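Local coordinates for protein KP6 killer toxin subunit beta (Ustilago maydis virus P6, PDB 4GVB) that forms one of the two non-covalently associated subunits of a secreted, virally encoded antifungal toxin that kills sensitive fungal cells of the same or related species, at residues V7-V12 / D53-G58. Residues are numbered along the deposited sequence; the frame is centred on the assembly and turned at random.
Sequences VMCQCV and DLFTSG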
loop_
_atom_site.group_PDB
_atom_site.type_symbol
_atom_site.label_atom_id
_atom_site.label_comp_id
_atom_site.label_asym_id
_atom_site.label_seq_id
_atom_site.Cartn_x
_atom_site.Cartn_y
_atom_site.Cartn_z
ATOM N N VAL B 7 -18.842 -8.300 6.251
ATOM C CA VAL B 7 -17.978 -9.148 5.438
ATOM C C VAL B 7 -16.562 -9.117 6.009
ATOM O O VAL B 7 -16.184 -8.164 6.702
ATOM C CB VAL B 7 -17.974 -8.661 3.957
ATOM C CG1 VAL B 7 -17.228 -7.349 3.838
ATOM C CG2 VAL B 7 -17.344 -9.697 3.051
ATOM N N MET B 8 -15.785 -10.165 5.759
ATOM C CA MET B 8 -14.362 -10.154 6.085
ATOM C C MET B 8 -13.580 -10.470 4.807
ATOM O O MET B 8 -13.984 -11.326 4.031
ATOM C CB MET B 8 -14.034 -11.145 7.208
ATOM C CG MET B 8 -14.340 -12.600 6.888
ATOM S SD MET B 8 -14.185 -13.687 8.329
ATOM C CE MET B 8 -14.304 -15.279 7.547
ATOM N N CYS B 9 -12.471 -9.768 4.590
ATOM C CA CYS B 9 -11.764 -9.846 3.324
ATOM C C CYS B 9 -10.256 -9.906 3.475
ATOM O O CYS B 9 -9.692 -9.398 4.447
ATOM C CB CYS B 9 -12.102 -8.630 2.450
ATOM S SG CYS B 9 -13.849 -8.375 2.043
ATOM N N GLN B 10 -9.621 -10.550 2.501
ATOM C CA GLN B 10 -8.176 -10.555 2.349
ATOM C C GLN B 10 -7.864 -9.960 0.987
ATOM O O GLN B 10 -8.629 -10.134 0.040
ATOM C CB GLN B 10 -7.634 -11.991 2.338
ATOM C CG GLN B 10 -8.002 -12.884 3.512
ATOM C CD GLN B 10 -7.460 -14.290 3.311
ATOM O OE1 GLN B 10 -6.945 -14.917 4.237
ATOM N NE2 GLN B 10 -7.565 -14.786 2.090
ATOM N N CYS B 11 -6.739 -9.259 0.882
ATOM C CA CYS B 11 -6.148 -8.957 -0.421
ATOM C C CYS B 11 -5.365 -10.179 -0.864
ATOM O O CYS B 11 -4.690 -10.804 -0.054
ATOM C CB CYS B 11 -5.208 -7.742 -0.305
ATOM S SG CYS B 11 -6.041 -6.242 0.224
ATOM N N VAL B 12 -5.460 -10.530 -2.143
ATOM C CA VAL B 12 -4.806 -11.721 -2.655
ATOM C C VAL B 12 -4.131 -11.437 -3.994
ATOM O O VAL B 12 -4.521 -10.518 -4.718
ATOM C CB VAL B 12 -5.816 -12.886 -2.831
ATOM C CG1 VAL B 12 -6.420 -13.271 -1.485
ATOM C CG2 VAL B 12 -6.919 -12.496 -3.816
ATOM N N ASP B 53 -20.694 -1.074 12.089
ATOM C CA ASP B 53 -19.580 -0.332 11.504
ATOM C C ASP B 53 -18.893 -1.146 10.397
ATOM O O ASP B 53 -17.674 -1.320 10.405
ATOM C CB ASP B 53 -18.570 -0.004 12.607
ATOM C CG ASP B 53 -17.486 0.959 12.152
ATOM O OD1 ASP B 53 -17.798 1.928 11.427
ATOM O OD2 ASP B 53 -16.315 0.754 12.532
ATOM N N LEU B 54 -19.677 -1.646 9.448
ATOM C CA LEU B 54 -19.138 -2.540 8.424
ATOM C C LEU B 54 -18.615 -1.780 7.208
ATOM O O LEU B 54 -19.063 -0.675 6.907
ATOM C CB LEU B 54 -20.188 -3.574 8.003
ATOM C CG LEU B 54 -21.291 -3.164 7.024
ATOM C CD1 LEU B 54 -20.817 -3.285 5.577
ATOM C CD2 LEU B 54 -22.541 -4.013 7.229
ATOM N N PHE B 55 -17.645 -2.377 6.523
ATOM C CA PHE B 55 -17.199 -1.879 5.227
ATOM C C PHE B 55 -17.714 -2.857 4.163
ATOM O O PHE B 55 -17.948 -4.033 4.456
ATOM C CB PHE B 55 -15.676 -1.787 5.193
ATOM C CG PHE B 55 -14.989 -3.086 5.499
ATOM C CD1 PHE B 55 -14.809 -4.040 4.513
ATOM C CD2 PHE B 55 -14.520 -3.353 6.768
ATOM C CE1 PHE B 55 -14.182 -5.246 4.787
ATOM C CE2 PHE B 55 -13.888 -4.554 7.053
ATOM C CZ PHE B 55 -13.722 -5.507 6.052
ATOM N N THR B 56 -17.913 -2.394 2.936
ATOM C CA THR B 56 -18.452 -3.286 1.912
ATOM C C THR B 56 -17.345 -4.047 1.184
ATOM O O THR B 56 -16.193 -3.612 1.137
ATOM C CB THR B 56 -19.310 -2.543 0.871
ATOM O OG1 THR B 56 -18.480 -1.687 0.083
ATOM C CG2 THR B 56 -20.403 -1.718 1.547
ATOM N N SER B 57 -17.701 -5.187 0.612
ATOM C CA SER B 57 -16.749 -5.933 -0.192
ATOM C C SER B 57 -16.192 -5.046 -1.307
ATOM O O SER B 57 -15.013 -5.143 -1.652
ATOM C CB SER B 57 -17.393 -7.192 -0.762
ATOM O OG SER B 57 -18.559 -6.858 -1.483
ATOM N N GLY B 58 -17.032 -4.173 -1.857
ATOM C CA GLY B 58 -16.609 -3.282 -2.922
ATOM C C GLY B 58 -15.586 -2.247 -2.478
ATOM O O GLY B 58 -14.630 -1.954 -3.194
HETATM O O HOH W 1 -17.645 -5.683 6.766
#
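Val7 and Phe55 both set a gamma carbon between the backbone N and the carbonyl carbon, chi1 71° for CG1 of Val7 and 56° for CG of Phe55, and these torsions bring the two side chains together at roughly a right angle. The valine touches with one branch: CG1 of Val7 sits 3.8 Å from CE1 of the Phe55 ring. The same Val7 CG1 comes to 3.4 Å from Phe55 O, and it also lies near Ser57 N where the helix starts. Cys9, next on the same side of the strand, brings its SG to the edge of that ring, near the ring plane and 4.2 Å from Phe55 CE1. A single water ties the backbones together where they do not meet directly. It accepts from Val7 N and donates to Phe55 O, each bond 2.9 Å long, and its oxygen lies over the centre of one face of the Phe55 ring. Outside the two segments, Cys9 is in a disulfide with Cys74 of strand 70-76, which Val7 and Ser57 both touch, and the Phe55 ring meets that of Phe60, in the first turn of the helix. Thr56 is the N-cap of helix 57-67, and its side chain caps a backbone N of the first turn. This is the packing of a small disulfide-linked protein in which helix and antiparallel sheet pack together: a loop leading into an N-capped helix, laid against the beginning of strand 7-13, which pairs antiparallel with strand 70-76.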